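PDB 2CO7: putative fimbriae assembly chaperone from Salmonella typhimurium, which is the periplasmic chaperone SafB, which probably folds and holds fimbrial subunits before their assembly into fibres. Local coordinates for residues B[88-93]-B[162-167]. Sequence-based numbering, arbitrary orientation.
Sequences DRETLQ and PFYMNL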
loop_
_atom_site.group_PDB
_atom_site.type_symbol
_atom_site.label_atom_id
_atom_site.label_comp_id
_atom_site.label_asym_id
_atom_site.label_seq_id
_atom_site.Cartn_x
_atom_site.Cartn_y
_atom_site.Cartn_z
ATOM N N ASP B 88 11.017 20.565 13.945
ATOM C CA ASP B 88 9.848 20.922 14.797
ATOM C C ASP B 88 8.586 20.121 14.459
ATOM O O ASP B 88 7.514 20.427 14.955
ATOM C CB ASP B 88 9.537 22.430 14.699
ATOM C CG ASP B 88 8.944 22.823 13.352
ATOM O OD1 ASP B 88 9.142 22.057 12.374
ATOM O OD2 ASP B 88 8.291 23.897 13.265
ATOM N N ARG B 89 8.717 19.142 13.576
ATOM C CA ARG B 89 7.598 18.292 13.202
ATOM C C ARG B 89 8.160 17.014 12.618
ATOM O O ARG B 89 9.308 16.999 12.111
ATOM C CB ARG B 89 6.705 19.008 12.165
ATOM C CG ARG B 89 7.434 19.343 10.868
ATOM C CD ARG B 89 6.721 20.475 10.105
ATOM N NE ARG B 89 6.878 21.770 10.774
ATOM C CZ ARG B 89 6.229 22.892 10.454
ATOM N NH1 ARG B 89 6.489 24.013 11.112
ATOM N NH2 ARG B 89 5.305 22.909 9.497
ATOM N N GLU B 90 7.361 15.954 12.660
ATOM C CA GLU B 90 7.687 14.709 11.933
ATOM C C GLU B 90 7.744 14.901 10.413
ATOM O O GLU B 90 7.143 15.823 9.855
ATOM C CB GLU B 90 6.625 13.640 12.220
ATOM C CG GLU B 90 6.642 13.175 13.690
ATOM C CD GLU B 90 5.756 11.979 13.937
ATOM O OE1 GLU B 90 4.674 11.907 13.332
ATOM O OE2 GLU B 90 6.126 11.121 14.771
ATOM N N THR B 91 8.439 13.977 9.759
ATOM C CA THR B 91 8.566 13.911 8.316
ATOM C C THR B 91 8.326 12.459 7.956
ATOM O O THR B 91 8.932 11.562 8.540
ATOM C CB THR B 91 9.973 14.321 7.802
ATOM O OG1 THR B 91 10.223 15.702 8.100
ATOM C CG2 THR B 91 10.045 14.139 6.264
ATOM N N LEU B 92 7.413 12.240 7.021
ATOM C CA LEU B 92 7.020 10.894 6.652
ATOM C C LEU B 92 7.763 10.463 5.397
ATOM O O LEU B 92 7.945 11.266 4.469
ATOM C CB LEU B 92 5.506 10.837 6.405
ATOM C CG LEU B 92 5.074 9.377 6.171
ATOM C CD1 LEU B 92 3.818 8.987 6.974
ATOM C CD2 LEU B 92 4.894 9.131 4.713
ATOM N N GLN B 93 8.206 9.213 5.390
ATOM C CA GLN B 93 8.732 8.546 4.190
ATOM C C GLN B 93 7.998 7.187 4.068
ATOM O O GLN B 93 7.206 6.797 4.951
ATOM C CB GLN B 93 10.242 8.243 4.397
ATOM C CG GLN B 93 11.211 9.348 4.346
ATOM C CD GLN B 93 11.241 10.259 5.564
ATOM O OE1 GLN B 93 11.644 11.371 5.437
ATOM N NE2 GLN B 93 10.858 9.763 6.744
ATOM N N PRO B 162 2.714 18.485 16.077
ATOM C CA PRO B 162 3.854 18.092 15.237
ATOM C C PRO B 162 3.851 16.680 14.675
ATOM O O PRO B 162 4.836 16.318 14.030
ATOM C CB PRO B 162 5.069 18.275 16.162
ATOM C CG PRO B 162 4.497 18.176 17.566
ATOM C CD PRO B 162 3.089 18.673 17.496
ATOM N N PHE B 163 2.764 15.915 14.848
ATOM C CA PHE B 163 2.762 14.493 14.495
ATOM C C PHE B 163 1.935 14.188 13.279
ATOM O O PHE B 163 0.902 14.813 13.084
ATOM C CB PHE B 163 2.193 13.642 15.640
ATOM C CG PHE B 163 3.010 13.696 16.903
ATOM C CD1 PHE B 163 2.677 14.611 17.914
ATOM C CD2 PHE B 163 4.139 12.915 17.061
ATOM C CE1 PHE B 163 3.431 14.692 19.076
ATOM C CE2 PHE B 163 4.899 12.973 18.236
ATOM C CZ PHE B 163 4.543 13.877 19.244
ATOM N N TYR B 164 2.335 13.170 12.502
ATOM C CA TYR B 164 1.356 12.526 11.640
ATOM C C TYR B 164 0.318 11.824 12.486
ATOM O O TYR B 164 0.665 11.077 13.401
ATOM C CB TYR B 164 1.983 11.499 10.676
ATOM C CG TYR B 164 2.838 12.193 9.660
ATOM C CD1 TYR B 164 2.339 12.508 8.404
ATOM C CD2 TYR B 164 4.138 12.595 9.987
ATOM C CE1 TYR B 164 3.125 13.186 7.473
ATOM C CE2 TYR B 164 4.946 13.271 9.043
ATOM C CZ TYR B 164 4.425 13.571 7.815
ATOM O OH TYR B 164 5.198 14.212 6.878
ATOM N N MET B 165 -0.948 12.006 12.109
ATOM C CA MET B 165 -2.076 11.450 12.864
ATOM C C MET B 165 -2.723 10.384 11.982
ATOM O O MET B 165 -3.392 10.680 10.991
ATOM C CB MET B 165 -3.074 12.574 13.224
ATOM C CG MET B 165 -2.604 13.466 14.363
ATOM S SD MET B 165 -2.683 12.565 15.957
ATOM C CE MET B 165 -1.872 13.729 17.074
ATOM N N ASN B 166 -2.465 9.136 12.322
ATOM C CA ASN B 166 -2.893 8.043 11.498
ATOM C C ASN B 166 -4.172 7.549 12.130
ATOM O O ASN B 166 -4.136 6.776 13.076
ATOM C CB ASN B 166 -1.778 6.992 11.464
ATOM C CG ASN B 166 -0.532 7.538 10.799
ATOM O OD1 ASN B 166 -0.546 7.864 9.597
ATOM N ND2 ASN B 166 0.539 7.701 11.578
ATOM N N LEU B 167 -5.301 8.024 11.612
ATOM C CA LEU B 167 -6.581 7.779 12.262
ATOM C C LEU B 167 -7.178 6.424 11.882
ATOM O O LEU B 167 -7.082 5.980 10.747
ATOM C CB LEU B 167 -7.583 8.906 11.974
ATOM C CG LEU B 167 -7.456 10.256 12.724
ATOM C CD1 LEU B 167 -6.264 10.416 13.687
ATOM C CD2 LEU B 167 -7.466 11.340 11.669
HETATM O O HOH W 1 3.120 9.664 13.781
HETATM O O HOH W 2 6.195 17.301 7.759
#
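E90 and Y164 meet where the two immunoglobulin-like domains of this PapD-family chaperone join: E90 leads into strand 91-100 of the N-terminal domain, and Y164 lies in the C-terminal domain, on the loop between strands 154-159 and 167-168. The E90 carboxylate reaches across to the loop backbone, and OE1 accepts a hydrogen bond from Y164 N at 2.8 Å, on its anti side and 23° out of the carboxylate plane. E90 CG lies anti to the carbonyl carbon (chi1 -67°) and the chain is extended beyond it, which carries the acid across to the backbone of 163-164. There the carboxylate stands steeply to the F163 ring, 77° between planes, with OE2 at the ring edge, 3.5 Å from CD2. Y164 sends its ring back the other way: E90 OE1 and T91 N lie at its edge, while L92 CB sits over one face, 3.6 Å from the centroid and offset toward the rim, a CH-pi contact. The phenol OH also accepts a weak hydrogen bond from L92 N. Beside these, E90 N donates to P162 O at 2.9 Å, nearly straight. A water bridges E90 OE1 and Y164 O, and R131 forms a salt bridge with OE2. With both carboxylate oxygens engaged, the buried acid is probably stabilised as an anion, and its bonds tie this loop of the C-terminal domain to R131 at the end of strand 116-131 of the N-terminal domain.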